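Aspartyl-tRNA synthetase 2 (Thermus thermophilus, PDB 1N9W) charges both tRNA(Asp) and tRNA(Asn) with L-aspartate, activating the amino acid with ATP before passing it to the acceptor end of the tRNA. Local coordinates at residues 126-131 against 393-398. Numbering follows the deposited sequence.
Sequences KVQAAL and GAERLT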
loop_
_atom_site.group_PDB
_atom_site.type_symbol
_atom_site.label_atom_id
_atom_site.label_comp_id
_atom_site.label_asym_id
_atom_site.label_seq_id
_atom_site.Cartn_x
_atom_site.Cartn_y
_atom_site.Cartn_z
ATOM N N LYS B 126 1.074 13.588 4.838
ATOM C CA LYS B 126 -0.317 13.283 5.150
ATOM C C LYS B 126 -1.118 13.352 3.844
ATOM O O LYS B 126 -1.989 12.519 3.582
ATOM C CB LYS B 126 -0.850 14.300 6.164
ATOM C CG LYS B 126 -2.292 14.099 6.610
ATOM C CD LYS B 126 -2.483 12.775 7.323
ATOM C CE LYS B 126 -3.883 12.659 7.923
ATOM N NZ LYS B 126 -4.173 11.251 8.369
ATOM N N VAL B 127 -0.799 14.343 3.020
ATOM C CA VAL B 127 -1.477 14.509 1.748
ATOM C C VAL B 127 -1.104 13.354 0.820
ATOM O O VAL B 127 -1.954 12.812 0.121
ATOM C CB VAL B 127 -1.110 15.889 1.115
ATOM C CG1 VAL B 127 -1.651 15.987 -0.308
ATOM C CG2 VAL B 127 -1.702 17.013 1.970
ATOM N N GLN B 128 0.165 12.957 0.843
ATOM C CA GLN B 128 0.615 11.845 -0.003
ATOM C C GLN B 128 -0.125 10.547 0.348
ATOM O O GLN B 128 -0.482 9.778 -0.540
ATOM C CB GLN B 128 2.107 11.614 0.162
ATOM C CG GLN B 128 2.654 10.551 -0.779
ATOM C CD GLN B 128 4.134 10.341 -0.594
ATOM O OE1 GLN B 128 4.562 9.494 0.190
ATOM N NE2 GLN B 128 4.933 11.130 -1.302
ATOM N N ALA B 129 -0.332 10.311 1.643
ATOM C CA ALA B 129 -1.020 9.113 2.079
ATOM C C ALA B 129 -2.436 9.151 1.540
ATOM O O ALA B 129 -3.005 8.120 1.168
ATOM C CB ALA B 129 -1.034 9.014 3.605
ATOM N N ALA B 130 -3.020 10.341 1.486
ATOM C CA ALA B 130 -4.377 10.450 0.967
ATOM C C ALA B 130 -4.368 10.148 -0.534
ATOM O O ALA B 130 -5.179 9.351 -1.002
ATOM C CB ALA B 130 -4.938 11.848 1.249
ATOM N N LEU B 131 -3.436 10.741 -1.285
ATOM C CA LEU B 131 -3.354 10.488 -2.739
ATOM C C LEU B 131 -3.220 8.999 -3.064
ATOM O O LEU B 131 -3.848 8.498 -3.996
ATOM C CB LEU B 131 -2.158 11.230 -3.344
ATOM C CG LEU B 131 -2.189 12.763 -3.279
ATOM C CD1 LEU B 131 -0.810 13.314 -3.577
ATOM C CD2 LEU B 131 -3.226 13.309 -4.260
ATOM N N GLY B 393 5.043 9.235 -10.339
ATOM C CA GLY B 393 6.031 9.617 -9.344
ATOM C C GLY B 393 5.286 10.255 -8.196
ATOM O O GLY B 393 4.993 11.451 -8.227
ATOM N N ALA B 394 4.969 9.448 -7.186
ATOM C CA ALA B 394 4.226 9.918 -6.023
ATOM C C ALA B 394 4.740 11.234 -5.439
ATOM O O ALA B 394 3.974 12.182 -5.297
ATOM C CB ALA B 394 4.209 8.824 -4.941
ATOM N N GLU B 395 6.026 11.301 -5.102
ATOM C CA GLU B 395 6.566 12.522 -4.523
ATOM C C GLU B 395 6.497 13.750 -5.419
ATOM O O GLU B 395 6.232 14.848 -4.936
ATOM C CB GLU B 395 8.015 12.331 -4.074
ATOM C CG GLU B 395 8.174 11.548 -2.792
ATOM C CD GLU B 395 8.329 10.074 -3.039
ATOM O OE1 GLU B 395 7.464 9.498 -3.736
ATOM O OE2 GLU B 395 9.319 9.490 -2.553
ATOM N N ARG B 396 6.745 13.579 -6.714
ATOM C CA ARG B 396 6.703 14.716 -7.637
ATOM C C ARG B 396 5.301 15.282 -7.716
ATOM O O ARG B 396 5.107 16.498 -7.714
ATOM C CB ARG B 396 7.142 14.299 -9.033
ATOM C CG ARG B 396 8.617 14.105 -9.159
ATOM C CD ARG B 396 8.974 13.756 -10.577
ATOM N NE ARG B 396 10.420 13.746 -10.739
ATOM C CZ ARG B 396 11.052 13.439 -11.865
ATOM N NH1 ARG B 396 10.369 13.110 -12.957
ATOM N NH2 ARG B 396 12.376 13.460 -11.893
ATOM N N LEU B 397 4.326 14.387 -7.803
ATOM C CA LEU B 397 2.944 14.808 -7.868
ATOM C C LEU B 397 2.630 15.630 -6.625
ATOM O O LEU B 397 2.120 16.745 -6.715
ATOM C CB LEU B 397 2.030 13.587 -7.925
ATOM C CG LEU B 397 0.524 13.827 -7.812
ATOM C CD1 LEU B 397 0.062 14.849 -8.850
ATOM C CD2 LEU B 397 -0.175 12.500 -8.004
ATOM N N THR B 398 2.965 15.070 -5.467
ATOM C CA THR B 398 2.720 15.714 -4.178
ATOM C C THR B 398 3.438 17.050 -4.095
ATOM O O THR B 398 2.880 18.040 -3.625
ATOM C CB THR B 398 3.212 14.824 -3.006
ATOM O OG1 THR B 398 2.448 13.612 -2.969
ATOM C CG2 THR B 398 3.070 15.548 -1.678
#
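T398 and L131 meet where two helices pack in a buried contact at a steep angle, the axes of the short segments 10.1 Å apart at closest approach, and they illustrate how a hydroxyl can face apolar carbon if its own helix supplies a partner. Van der Waals contacts come first: the CD1 methyl of L131 lies 3.3 Å from OG1 of T398 and 4.5 Å from CG of L397, the latter the one apolar pair across the contact. One turn earlier, CB of Q128 comes within 3.7 Å of T398 OG1 from another direction. The polar side is settled within helix 394-402. With OG1 beside its backbone N (chi1 -64°), T398 hydrogen-bonds from OG1 to A394 O at 3.1 Å, the donor above the carbonyl plane; that oxygen also accepts from T398 N. An alanine here would remove the second donor to A394 O and is likely to leave a gap beside Q128 CB and L131 CD1. The Q128 amide only packs against E395: the extended chain carries NE2 to 3.6 Å from E395 CG, the amide turned 61° from the carboxylate, which has a salt bridge with R411 and a hydrogen bond from L215 N. Strand 387-393 and helix 394-402 form class II motif 3, with G393 to R396 in the predicted ATP site. Helix 119-141 covers this helix, helix 227-248 packs against L131 and L397, and F148 of the second subunit touches Q128.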